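Local structure of alpha-1,3-glucanase (Bacillus circulans, 5ZRU) at residues F137-H141 and W315-F319; T255-N261 and H281-N287; I346-D352 and S369-D375. The protein hydrolyses alpha-1,3-glucan as a GH87 enzyme that carries bound calcium and zinc, this chain being its catalytic unit, and the full-length protein probably also binds carbohydrate through other modules. All blocks are in the same frame, centred on the assembly; numbering follows the deposited sequence.

Contact 1: F137-H141 and W315-F319; sequences FDEVH and WVEHF. With PE5 (3,6,9,12,15,18,21,24-octaoxahexacosan-1-ol), chain C.
His141 and Trp315 reach toward each other from opposing strands and meet face to face, the imidazole lying over the six-membered ring of the indole with centroids 3.9 Å apart and planes 22° from parallel. The tightest approach is His141 CG to Trp315 CH2, 3.3 Å, so the overlap falls near the rims. The histidine takes the first torsion that places CG between its backbone N and carbonyl carbon (chi1 64°), which swings the ring onto the indole; a polyethylene glycol chain covers its other face through C11. In the plane of the imidazole, ND1 lies 2.8 Å from a water that donates to Glu317 OE2. Were His141 an alanine, the outer part of the indole would probably lose its stacking partner and this water its ND1 contact. A second water accepts from Trp315 NE1 and donates to Glu139 OE1 and Glu317 OE1, probably easing the closeness of the two carboxylates, which also have protein partners: Arg347 and Arg371 for Glu139, Tyr283 and Asn348 for Glu317. At the far end, His318 NE2 donates to Asp138 OD1 over 2.7 Å and nearly straight, using the syn lone pair. The oxygen lies in the ring plane while the carboxylate itself stands 78° to it. Asn285 takes the ND1 side and Tyr114 stacks on the ring, which fixes its rotation. Together these side chains form a buried, water-laced interface between the D1 module, of the galactose-binding-domain clan, and the right-handed parallel beta-helix of the pectate-lyase-like D2 module.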
loop_
_atom_site.group_PDB
_atom_site.type_symbol
_atom_site.label_atom_id
_atom_site.label_comp_id
_atom_site.label_asym_id
_atom_site.label_seq_id
_atom_site.Cartn_x
_atom_site.Cartn_y
_atom_site.Cartn_z
ATOM N N PHE A 137 -11.413 6.035 -2.373
ATOM C CA PHE A 137 -11.013 6.664 -1.123
ATOM C C PHE A 137 -9.587 7.201 -1.220
ATOM O O PHE A 137 -8.779 6.763 -2.045
ATOM C CB PHE A 137 -11.149 5.686 0.057
ATOM C CG PHE A 137 -12.574 5.481 0.515
ATOM C CD1 PHE A 137 -13.409 4.578 -0.138
ATOM C CD2 PHE A 137 -13.080 6.205 1.590
ATOM C CE1 PHE A 137 -14.733 4.395 0.276
ATOM C CE2 PHE A 137 -14.407 6.038 2.015
ATOM C CZ PHE A 137 -15.233 5.131 1.363
ATOM N N ASP A 138 -9.298 8.182 -0.367
ATOM C CA ASP A 138 -7.993 8.828 -0.306
ATOM C C ASP A 138 -7.775 9.269 1.135
ATOM O O ASP A 138 -8.651 9.103 1.986
ATOM C CB ASP A 138 -7.917 10.017 -1.281
ATOM C CG ASP A 138 -6.479 10.382 -1.667
ATOM O OD1 ASP A 138 -5.525 9.747 -1.173
ATOM O OD2 ASP A 138 -6.299 11.317 -2.474
ATOM N N GLU A 139 -6.611 9.858 1.413
ATOM C CA GLU A 139 -6.314 10.327 2.761
ATOM C C GLU A 139 -5.775 11.747 2.722
ATOM O O GLU A 139 -5.236 12.198 1.704
ATOM C CB GLU A 139 -5.302 9.407 3.472
ATOM C CG GLU A 139 -5.869 8.026 3.743
ATOM C CD GLU A 139 -4.925 7.143 4.527
ATOM O OE1 GLU A 139 -3.841 7.606 4.931
ATOM O OE2 GLU A 139 -5.268 5.973 4.718
ATOM N N VAL A 140 -5.972 12.457 3.834
ATOM C CA VAL A 140 -5.279 13.707 4.121
ATOM C C VAL A 140 -4.847 13.632 5.576
ATOM O O VAL A 140 -5.355 12.819 6.349
ATOM C CB VAL A 140 -6.138 14.975 3.887
ATOM C CG1 VAL A 140 -6.402 15.184 2.396
ATOM C CG2 VAL A 140 -7.456 14.894 4.659
ATOM N N HIS A 141 -3.881 14.471 5.944
ATOM C CA HIS A 141 -3.508 14.572 7.350
ATOM C C HIS A 141 -3.238 16.028 7.693
ATOM O O HIS A 141 -2.948 16.849 6.823
ATOM C CB HIS A 141 -2.303 13.672 7.701
ATOM C CG HIS A 141 -1.018 14.042 7.016
ATOM N ND1 HIS A 141 -0.725 13.667 5.721
ATOM C CD2 HIS A 141 0.074 14.710 7.469
ATOM C CE1 HIS A 141 0.480 14.107 5.398
ATOM N NE2 HIS A 141 0.983 14.747 6.440
ATOM N N TRP A 315 6.719 8.823 4.657
ATOM C CA TRP A 315 5.280 8.825 4.413
ATOM C C TRP A 315 5.119 9.285 2.970
ATOM O O TRP A 315 5.432 10.437 2.654
ATOM C CB TRP A 315 4.578 9.764 5.395
ATOM C CG TRP A 315 3.078 9.672 5.455
ATOM C CD1 TRP A 315 2.251 9.014 4.586
ATOM C CD2 TRP A 315 2.232 10.264 6.449
ATOM N NE1 TRP A 315 0.938 9.155 4.989
ATOM C CE2 TRP A 315 0.905 9.918 6.131
ATOM C CE3 TRP A 315 2.472 11.057 7.583
ATOM C CZ2 TRP A 315 -0.186 10.339 6.903
ATOM C CZ3 TRP A 315 1.387 11.467 8.358
ATOM C CH2 TRP A 315 0.078 11.101 8.016
ATOM N N VAL A 316 4.703 8.386 2.074
ATOM C CA VAL A 316 4.643 8.706 0.648
ATOM C C VAL A 316 3.300 8.269 0.084
ATOM O O VAL A 316 2.791 7.190 0.414
ATOM C CB VAL A 316 5.805 8.077 -0.156
ATOM C CG1 VAL A 316 7.136 8.626 0.343
ATOM C CG2 VAL A 316 5.766 6.545 -0.086
ATOM N N GLU A 317 2.710 9.124 -0.751
ATOM C CA GLU A 317 1.413 8.803 -1.323
ATOM C C GLU A 317 1.242 9.475 -2.677
ATOM O O GLU A 317 1.905 10.464 -2.996
ATOM C CB GLU A 317 0.259 9.197 -0.380
ATOM C CG GLU A 317 0.224 10.629 0.088
ATOM C CD GLU A 317 -0.881 10.886 1.132
ATOM O OE1 GLU A 317 -1.672 9.964 1.429
ATOM O OE2 GLU A 317 -0.948 12.019 1.655
ATOM N N HIS A 318 0.320 8.913 -3.464
ATOM C CA HIS A 318 -0.123 9.454 -4.746
ATOM C C HIS A 318 0.925 9.332 -5.843
ATOM O O HIS A 318 0.838 10.020 -6.869
ATOM C CB HIS A 318 -0.585 10.911 -4.603
ATOM C CG HIS A 318 -1.606 11.101 -3.531
ATOM N ND1 HIS A 318 -1.620 12.200 -2.699
ATOM C CD2 HIS A 318 -2.646 10.324 -3.149
ATOM C CE1 HIS A 318 -2.625 12.091 -1.847
ATOM N NE2 HIS A 318 -3.265 10.963 -2.103
ATOM N N PHE A 319 1.904 8.453 -5.676
ATOM C CA PHE A 319 2.863 8.214 -6.748
ATOM C C PHE A 319 2.396 7.052 -7.613
ATOM O O PHE A 319 1.405 6.386 -7.316
ATOM C CB PHE A 319 4.256 7.961 -6.164
ATOM C CG PHE A 319 4.858 9.188 -5.532
ATOM C CD1 PHE A 319 5.571 10.098 -6.303
ATOM C CD2 PHE A 319 4.659 9.460 -4.189
ATOM C CE1 PHE A 319 6.102 11.253 -5.736
ATOM C CE2 PHE A 319 5.191 10.602 -3.604
ATOM C CZ PHE A 319 5.908 11.512 -4.383
HETATM C C48 PE5 C . 0.275 20.428 -6.033
HETATM C C50 PE5 C . -0.633 19.204 -6.204
HETATM O O1 PE5 C . -1.959 19.613 -6.413
HETATM C C1 PE5 C . -2.867 18.573 -6.654
HETATM C C2 PE5 C . -4.305 19.099 -6.668
HETATM O O2 PE5 C . -4.644 19.583 -5.399
HETATM C C3 PE5 C . -5.881 20.230 -5.305
HETATM C C4 PE5 C . -6.079 20.759 -3.878
HETATM O O3 PE5 C . -5.967 19.707 -2.957
HETATM C C5 PE5 C . -6.211 20.023 -1.613
HETATM C C6 PE5 C . -5.103 19.452 -0.715
HETATM O O4 PE5 C . -5.381 18.139 -0.301
HETATM C C7 PE5 C . -4.288 17.257 -0.279
HETATM C C8 PE5 C . -3.135 17.849 0.534
HETATM O O5 PE5 C . -1.964 17.150 0.255
HETATM C C9 PE5 C . -0.790 17.754 0.727
HETATM C C10 PE5 C . -0.301 16.981 1.945
HETATM O O6 PE5 C . -0.135 17.863 3.014
HETATM C C11 PE5 C . -0.146 17.261 4.275
HETATM C C12 PE5 C . -0.254 18.322 5.362
HETATM O O7 PE5 C . 0.903 18.228 6.134
HETATM C C13 PE5 C . 0.713 18.389 7.509
HETATM C C14 PE5 C . 2.022 18.889 8.116
HETATM O O8 PE5 C . 2.627 19.754 7.197
HETATM C C15 PE5 C . 3.884 20.259 7.565
HETATM C C16 PE5 C . 3.798 21.785 7.706
HETATM O O52 PE5 C . 4.435 22.423 6.634
HETATM O O HOH W 1 -2.909 13.708 1.319
HETATM O O HOH W 2 -1.991 9.206 4.150
HETATM O O HOH W 3 -2.154 11.896 4.159
#

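Contact 2: T255-N261 and H281-N287; sequences TNIQFTN and HIYMNSN. With CA (calcium ion), chain L; PE5 (3,6,9,12,15,18,21,24-octaoxahexacosan-1-ol), chain C.
Strands 255-259 and 282-285 run parallel with axes 4.6 Å apart and 20° between them, Asn256 beside Tyr283, Ile257 beside Met284 and Gln258 beside Asn285. They are successive coils of the right-handed parallel beta-helix, and their backbones are laced by alternating bonds: Thr255 O and Ile257 O accept from Tyr283 N and Asn285 N, while Ile257 N and Phe259 N donate back to Tyr283 O and Asn285 O. The face bearing Ile257 and Met284 is apolar. These two lie side by side, and Ile257 CD1 rests on Ile282 CG2 at 3.8 Å. Met284, bent at its last torsion, brings SD to the edge of the Phe259 ring, 4.1 Å from CE2, a Met-aromatic contact. The opposite face is polar. Gln258 folds back at its second torsion (chi2 67°), so that OE1 receives Asn285 ND2 at 2.9 Å, in the carbonyl plane on a lone pair, although the two amides stand almost perpendicular. Its own NE2 donates nearly straight to Phe259 O and weakly to Ser286 O, which pins both polar atoms of the amide. Asn285 is held further by His318 and Tyr114, and Tyr283 OH by Glu317. Asn256 OD1 comes obliquely to the tyrosine ring at CD2, while its ND2 donates to PE5 O7 at 3.1 Å; this polyethylene glycol, probably a crystallisation additive, runs along the polar face. Where the chain turns its corner, His281 NE2 ligates a modelled calcium ion together with two waters. At the other end, Asn287 ND2 closes the pair by donating to Thr260 O over 2.9 Å, standing 59° above the carbonyl plane.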
loop_
_atom_site.group_PDB
_atom_site.type_symbol
_atom_site.label_atom_id
_atom_site.label_comp_id
_atom_site.label_asym_id
_atom_site.label_seq_id
_atom_site.Cartn_x
_atom_site.Cartn_y
_atom_site.Cartn_z
ATOM N N THR A 255 8.317 17.784 7.668
ATOM C CA THR A 255 8.987 18.054 6.402
ATOM C C THR A 255 8.181 17.430 5.269
ATOM O O THR A 255 8.051 16.201 5.213
ATOM C CB THR A 255 10.411 17.492 6.409
ATOM O OG1 THR A 255 11.196 18.176 7.397
ATOM C CG2 THR A 255 11.054 17.668 5.041
ATOM N N ASN A 256 7.656 18.274 4.366
ATOM C CA ASN A 256 6.856 17.847 3.216
ATOM C C ASN A 256 7.611 18.161 1.932
ATOM O O ASN A 256 7.968 19.320 1.684
ATOM C CB ASN A 256 5.496 18.552 3.171
ATOM C CG ASN A 256 4.559 18.124 4.289
ATOM O OD1 ASN A 256 4.912 17.309 5.129
ATOM N ND2 ASN A 256 3.355 18.692 4.304
ATOM N N ILE A 257 7.828 17.145 1.105
ATOM C CA ILE A 257 8.317 17.346 -0.252
ATOM C C ILE A 257 7.119 17.227 -1.184
ATOM O O ILE A 257 6.492 16.161 -1.279
ATOM C CB ILE A 257 9.417 16.342 -0.631
ATOM C CG1 ILE A 257 10.683 16.567 0.207
ATOM C CG2 ILE A 257 9.758 16.490 -2.115
ATOM C CD1 ILE A 257 11.813 15.567 -0.118
ATOM N N GLN A 258 6.795 18.315 -1.869
ATOM C CA GLN A 258 5.635 18.367 -2.751
ATOM C C GLN A 258 6.125 18.458 -4.189
ATOM O O GLN A 258 6.657 19.495 -4.599
ATOM C CB GLN A 258 4.740 19.558 -2.421
ATOM C CG GLN A 258 3.566 19.680 -3.393
ATOM C CD GLN A 258 2.593 18.533 -3.243
ATOM O OE1 GLN A 258 2.001 18.352 -2.175
ATOM N NE2 GLN A 258 2.434 17.734 -4.305
ATOM N N PHE A 259 5.972 17.379 -4.951
ATOM C CA PHE A 259 6.248 17.454 -6.377
ATOM C C PHE A 259 5.083 18.148 -7.067
ATOM O O PHE A 259 3.924 17.815 -6.824
ATOM C CB PHE A 259 6.491 16.060 -6.955
ATOM C CG PHE A 259 7.781 15.444 -6.480
ATOM C CD1 PHE A 259 8.976 15.731 -7.128
ATOM C CD2 PHE A 259 7.805 14.612 -5.361
ATOM C CE1 PHE A 259 10.160 15.187 -6.689
ATOM C CE2 PHE A 259 9.001 14.058 -4.913
ATOM C CZ PHE A 259 10.172 14.337 -5.579
ATOM N N THR A 260 5.394 19.135 -7.913
ATOM C CA THR A 260 4.370 19.990 -8.493
ATOM C C THR A 260 4.084 19.706 -9.958
ATOM O O THR A 260 3.130 20.277 -10.504
ATOM C CB THR A 260 4.768 21.469 -8.356
ATOM O OG1 THR A 260 6.014 21.693 -9.029
ATOM C CG2 THR A 260 4.906 21.852 -6.886
ATOM N N ASN A 261 4.871 18.855 -10.609
ATOM C CA ASN A 261 4.760 18.656 -12.049
ATOM C C ASN A 261 3.889 17.441 -12.332
ATOM O O ASN A 261 4.215 16.339 -11.867
ATOM C CB ASN A 261 6.150 18.480 -12.656
ATOM C CG ASN A 261 6.170 18.646 -14.171
ATOM O OD1 ASN A 261 5.232 18.270 -14.861
ATOM N ND2 ASN A 261 7.270 19.189 -14.691
ATOM N N HIS A 281 12.479 10.298 7.426
ATOM C CA HIS A 281 11.812 11.336 8.220
ATOM C C HIS A 281 11.268 12.460 7.344
ATOM O O HIS A 281 11.410 13.648 7.650
ATOM C CB HIS A 281 12.737 11.859 9.319
ATOM C CG HIS A 281 12.869 10.891 10.451
ATOM N ND1 HIS A 281 11.784 10.481 11.196
ATOM C CD2 HIS A 281 13.933 10.201 10.919
ATOM C CE1 HIS A 281 12.181 9.601 12.098
ATOM N NE2 HIS A 281 13.481 9.416 11.951
ATOM N N ILE A 282 10.600 12.060 6.263
ATOM C CA ILE A 282 10.079 12.977 5.258
ATOM C C ILE A 282 8.725 12.462 4.811
ATOM O O ILE A 282 8.532 11.248 4.673
ATOM C CB ILE A 282 11.058 13.083 4.069
ATOM C CG1 ILE A 282 12.287 13.898 4.482
ATOM C CG2 ILE A 282 10.398 13.683 2.833
ATOM C CD1 ILE A 282 13.499 13.619 3.649
ATOM N N TYR A 283 7.779 13.380 4.615
ATOM C CA TYR A 283 6.551 13.108 3.878
ATOM C C TYR A 283 6.721 13.571 2.433
ATOM O O TYR A 283 7.269 14.648 2.184
ATOM C CB TYR A 283 5.360 13.824 4.524
ATOM C CG TYR A 283 4.129 13.832 3.656
ATOM C CD1 TYR A 283 3.266 12.740 3.627
ATOM C CD2 TYR A 283 3.826 14.934 2.857
ATOM C CE1 TYR A 283 2.135 12.739 2.819
ATOM C CE2 TYR A 283 2.696 14.935 2.040
ATOM C CZ TYR A 283 1.857 13.843 2.032
ATOM O OH TYR A 283 0.731 13.848 1.229
ATOM N N MET A 284 6.248 12.765 1.470
ATOM C CA MET A 284 6.324 13.141 0.060
ATOM C C MET A 284 4.970 12.957 -0.608
ATOM O O MET A 284 4.265 11.980 -0.344
ATOM C CB MET A 284 7.357 12.302 -0.722
ATOM C CG MET A 284 8.765 12.337 -0.162
ATOM S SD MET A 284 9.979 12.098 -1.485
ATOM C CE MET A 284 9.307 10.657 -2.328
ATOM N N ASN A 285 4.641 13.879 -1.507
ATOM C CA ASN A 285 3.403 13.855 -2.262
ATOM C C ASN A 285 3.713 14.200 -3.712
ATOM O O ASN A 285 4.682 14.908 -3.999
ATOM C CB ASN A 285 2.402 14.853 -1.673
ATOM C CG ASN A 285 1.039 14.768 -2.321
ATOM O OD1 ASN A 285 0.589 13.695 -2.693
ATOM N ND2 ASN A 285 0.380 15.912 -2.467
ATOM N N SER A 286 2.879 13.705 -4.621
ATOM C CA SER A 286 3.038 13.932 -6.049
ATOM C C SER A 286 2.105 15.032 -6.548
ATOM O O SER A 286 1.314 15.607 -5.803
ATOM C CB SER A 286 2.718 12.657 -6.823
ATOM O OG SER A 286 1.303 12.531 -6.878
ATOM N N ASN A 287 2.183 15.307 -7.852
ATOM C CA ASN A 287 1.088 15.942 -8.580
ATOM C C ASN A 287 0.575 15.005 -9.671
ATOM O O ASN A 287 0.269 15.424 -10.795
ATOM C CB ASN A 287 1.500 17.288 -9.179
ATOM C CG ASN A 287 0.299 18.111 -9.604
ATOM O OD1 ASN A 287 -0.821 17.846 -9.153
ATOM N ND2 ASN A 287 0.516 19.112 -10.463
HETATM CA CA CA L . 14.866 8.358 13.253
HETATM C C48 PE5 C . 0.275 20.428 -6.033
HETATM C C50 PE5 C . -0.633 19.204 -6.204
HETATM O O1 PE5 C . -1.959 19.613 -6.413
HETATM C C1 PE5 C . -2.867 18.573 -6.654
HETATM C C2 PE5 C . -4.305 19.099 -6.668
HETATM O O2 PE5 C . -4.644 19.583 -5.399
HETATM C C3 PE5 C . -5.881 20.230 -5.305
HETATM C C4 PE5 C . -6.079 20.759 -3.878
HETATM O O3 PE5 C . -5.967 19.707 -2.957
HETATM C C5 PE5 C . -6.211 20.023 -1.613
HETATM C C6 PE5 C . -5.103 19.452 -0.715
HETATM O O4 PE5 C . -5.381 18.139 -0.301
HETATM C C7 PE5 C . -4.288 17.257 -0.279
HETATM C C8 PE5 C . -3.135 17.849 0.534
HETATM O O5 PE5 C . -1.964 17.150 0.255
HETATM C C9 PE5 C . -0.790 17.754 0.727
HETATM C C10 PE5 C . -0.301 16.981 1.945
HETATM O O6 PE5 C . -0.135 17.863 3.014
HETATM C C11 PE5 C . -0.146 17.261 4.275
HETATM C C12 PE5 C . -0.254 18.322 5.362
HETATM O O7 PE5 C . 0.903 18.228 6.134
HETATM C C13 PE5 C . 0.713 18.389 7.509
HETATM C C14 PE5 C . 2.022 18.889 8.116
HETATM O O8 PE5 C . 2.627 19.754 7.197
HETATM C C15 PE5 C . 3.884 20.259 7.565
HETATM C C16 PE5 C . 3.798 21.785 7.706
HETATM O O52 PE5 C . 4.435 22.423 6.634
HETATM O O HOH W 4 14.633 6.163 13.441
HETATM O O HOH W 5 16.992 8.563 12.214
#

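Contact 3: I346-D352 and S369-D375; sequences IRNNLAD and SIRNNGD. With CA (calcium ion), chain J.
Segments 346-352 and 369-375 are equivalent pieces of neighbouring coils in the parallel beta-helix, a short strand pair that leads into matched turns and ends at a calcium site. On the strands, Ile346 CD1 meets Ile370 CD1 at 3.8 Å, and Ile346 O accepts from Arg371 N and Asn373 ND2, which approach from opposite faces of its plane. On the other side of the strands the guanidinium groups of Arg347 and Arg371 lie flat on each other, centres 3.8 Å apart and planes 20° from parallel. Extended from CG to NE, Arg347 grips Ser369 OG side-on with NE and NH2, NE at 2.9 Å. The shared carboxylate of Glu139, with Glu172 and Glu402 on Arg371, probably balances the stacked charges. Asn348 and Asn372 both adopt left-handed backbone angles that turn the chain, and Asn372 ND2 donates to Asn348 OD1 at 2.8 Å. One residue further on, the nearly coplanar amides of Asn349 and Asn373 form one step of what looks like an asparagine ladder, as in other parallel beta-helices. Asn373 OD1 takes both Asn349 ND2, at 2.9 Å, and Asn349 N. Beyond the turn, Asp352 binds calcium with both oxygens, OD1 at 2.3 Å, and Asp375 with OD1 at 2.6 Å; four waters complete the observed shell. The pair is continued by backbone bonds from Arg347 to Val316 of strand 310-317 and from Ile370 to Thr400 of strand 400-402, while Ile346 and Ile370 pack inward on strands 323-325 and 378-381, and Leu350 and Asn372 touch Phe135 of strand 132-144.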
loop_
_atom_site.group_PDB
_atom_site.type_symbol
_atom_site.label_atom_id
_atom_site.label_comp_id
_atom_site.label_asym_id
_atom_site.label_seq_id
_atom_site.Cartn_x
_atom_site.Cartn_y
_atom_site.Cartn_z
ATOM N N ILE A 346 3.008 3.924 3.228
ATOM C CA ILE A 346 3.103 3.892 1.776
ATOM C C ILE A 346 1.680 3.665 1.298
ATOM O O ILE A 346 1.158 2.548 1.393
ATOM C CB ILE A 346 4.062 2.800 1.289
ATOM C CG1 ILE A 346 5.441 2.989 1.940
ATOM C CG2 ILE A 346 4.156 2.818 -0.242
ATOM C CD1 ILE A 346 6.346 1.731 1.914
ATOM N N ARG A 347 1.018 4.731 0.850
ATOM C CA ARG A 347 -0.438 4.707 0.758
ATOM C C ARG A 347 -0.922 5.442 -0.478
ATOM O O ARG A 347 -0.259 6.351 -0.979
ATOM C CB ARG A 347 -1.093 5.344 1.994
ATOM C CG ARG A 347 -0.647 4.743 3.337
ATOM C CD ARG A 347 -1.431 5.396 4.481
ATOM N NE ARG A 347 -1.091 4.841 5.795
ATOM C CZ ARG A 347 -1.256 5.504 6.934
ATOM N NH1 ARG A 347 -1.756 6.741 6.900
ATOM N NH2 ARG A 347 -0.924 4.944 8.106
ATOM N N ASN A 348 -2.094 5.036 -0.970
ATOM C CA ASN A 348 -2.805 5.806 -1.996
ATOM C C ASN A 348 -1.957 6.017 -3.247
ATOM O O ASN A 348 -1.993 7.081 -3.865
ATOM C CB ASN A 348 -3.262 7.155 -1.433
ATOM C CG ASN A 348 -3.932 7.021 -0.105
ATOM O OD1 ASN A 348 -4.905 6.278 0.037
ATOM N ND2 ASN A 348 -3.412 7.731 0.897
ATOM N N ASN A 349 -1.191 5.005 -3.634
ATOM C CA ASN A 349 -0.474 5.055 -4.896
ATOM C C ASN A 349 -1.289 4.352 -5.980
ATOM O O ASN A 349 -2.148 3.502 -5.697
ATOM C CB ASN A 349 0.914 4.425 -4.757
ATOM C CG ASN A 349 1.743 5.096 -3.677
ATOM O OD1 ASN A 349 2.259 6.203 -3.874
ATOM N ND2 ASN A 349 1.865 4.435 -2.513
ATOM N N LEU A 350 -1.028 4.750 -7.232
ATOM C CA LEU A 350 -1.817 4.283 -8.373
ATOM C C LEU A 350 -1.512 2.838 -8.749
ATOM O O LEU A 350 -2.303 2.218 -9.468
ATOM C CB LEU A 350 -1.575 5.197 -9.581
ATOM C CG LEU A 350 -2.154 6.605 -9.415
ATOM C CD1 LEU A 350 -1.431 7.615 -10.278
ATOM C CD2 LEU A 350 -3.665 6.611 -9.736
ATOM N N ALA A 351 -0.394 2.291 -8.274
ATOM C CA ALA A 351 -0.024 0.899 -8.524
ATOM C C ALA A 351 0.665 0.329 -7.283
ATOM O O ALA A 351 0.203 0.587 -6.172
ATOM C CB ALA A 351 0.874 0.788 -9.764
ATOM N N ASP A 352 1.764 -0.422 -7.446
ATOM C CA ASP A 352 2.359 -1.153 -6.323
ATOM C C ASP A 352 2.740 -0.227 -5.174
ATOM O O ASP A 352 3.220 0.888 -5.389
ATOM C CB ASP A 352 3.638 -1.891 -6.743
ATOM C CG ASP A 352 3.431 -2.824 -7.908
ATOM O OD1 ASP A 352 2.789 -2.395 -8.885
ATOM O OD2 ASP A 352 3.955 -3.961 -7.852
ATOM N N SER A 369 2.924 0.591 7.109
ATOM C CA SER A 369 1.512 0.682 6.769
ATOM C C SER A 369 1.423 0.789 5.255
ATOM O O SER A 369 1.926 1.756 4.677
ATOM C CB SER A 369 0.876 1.901 7.446
ATOM O OG SER A 369 -0.390 2.222 6.871
ATOM N N ILE A 370 0.829 -0.224 4.617
ATOM C CA ILE A 370 0.741 -0.323 3.159
ATOM C C ILE A 370 -0.745 -0.264 2.831
ATOM O O ILE A 370 -1.448 -1.257 3.020
ATOM C CB ILE A 370 1.368 -1.622 2.636
ATOM C CG1 ILE A 370 2.742 -1.864 3.296
ATOM C CG2 ILE A 370 1.439 -1.613 1.090
ATOM C CD1 ILE A 370 3.785 -0.807 2.969
ATOM N N ARG A 371 -1.248 0.881 2.357
ATOM C CA ARG A 371 -2.697 1.071 2.355
ATOM C C ARG A 371 -3.200 1.676 1.052
ATOM O O ARG A 371 -2.638 2.656 0.563
ATOM C CB ARG A 371 -3.132 1.963 3.535
ATOM C CG ARG A 371 -4.647 2.077 3.679
ATOM C CD ARG A 371 -5.043 3.023 4.823
ATOM N NE ARG A 371 -4.618 2.537 6.126
ATOM C CZ ARG A 371 -4.396 3.311 7.190
ATOM N NH1 ARG A 371 -4.525 4.633 7.115
ATOM N NH2 ARG A 371 -4.013 2.756 8.328
ATOM N N ASN A 372 -4.265 1.087 0.495
ATOM C CA ASN A 372 -5.065 1.729 -0.557
ATOM C C ASN A 372 -4.267 1.920 -1.847
ATOM O O ASN A 372 -4.390 2.944 -2.519
ATOM C CB ASN A 372 -5.636 3.071 -0.073
ATOM C CG ASN A 372 -6.865 3.509 -0.861
ATOM O OD1 ASN A 372 -7.772 2.716 -1.120
ATOM N ND2 ASN A 372 -6.909 4.785 -1.221
ATOM N N ASN A 373 -3.470 0.922 -2.211
ATOM C CA ASN A 373 -2.661 0.982 -3.423
ATOM C C ASN A 373 -3.332 0.236 -4.576
ATOM O O ASN A 373 -4.160 -0.658 -4.377
ATOM C CB ASN A 373 -1.260 0.419 -3.149
ATOM C CG ASN A 373 -0.488 1.272 -2.159
ATOM O OD1 ASN A 373 -0.169 2.419 -2.448
ATOM N ND2 ASN A 373 -0.193 0.720 -0.976
ATOM N N GLY A 374 -2.949 0.611 -5.799
ATOM C CA GLY A 374 -3.640 0.162 -6.997
ATOM C C GLY A 374 -3.004 -0.977 -7.761
ATOM O O GLY A 374 -3.258 -1.151 -8.961
ATOM N N ASP A 375 -2.184 -1.758 -7.067
ATOM C CA ASP A 375 -1.596 -2.991 -7.574
ATOM C C ASP A 375 -1.071 -3.715 -6.336
ATOM O O ASP A 375 -1.445 -3.361 -5.211
ATOM C CB ASP A 375 -0.539 -2.676 -8.650
ATOM C CG ASP A 375 -0.430 -3.764 -9.716
ATOM O OD1 ASP A 375 -0.206 -4.933 -9.361
ATOM O OD2 ASP A 375 -0.558 -3.441 -10.915
HETATM CA CA CA J . 2.272 -4.431 -9.927
HETATM O O HOH W 6 2.440 -2.746 -11.471
HETATM O O HOH W 7 1.420 -5.659 -11.487
HETATM O O HOH W 8 3.981 -4.426 -11.446
HETATM O O HOH W 9 2.947 -6.044 -8.830
#

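Overall arrangement
Contact 1 is the bridge among the three: its centre lies about 10 Å from that of contact 2 and about 9 Å from that of contact 3, whereas contacts 2 and 3 do not touch, their nearest atoms being about 7 Å apart. Strand 310-317 of contact 1 sits between strands 277-285 and 345-347 of the beta-helix. Toward contact 2, His318 O and Ser286 OG are 2.6 Å apart, probably hydrogen-bonded, and one polyethylene glycol chain touches both contacts. Toward contact 3, Phe137 O probably accepts from Asn372 ND2 at 2.8 Å. The D1 module is thus fastened to several consecutive coils, with the calcium of contact 3 beyond its turns.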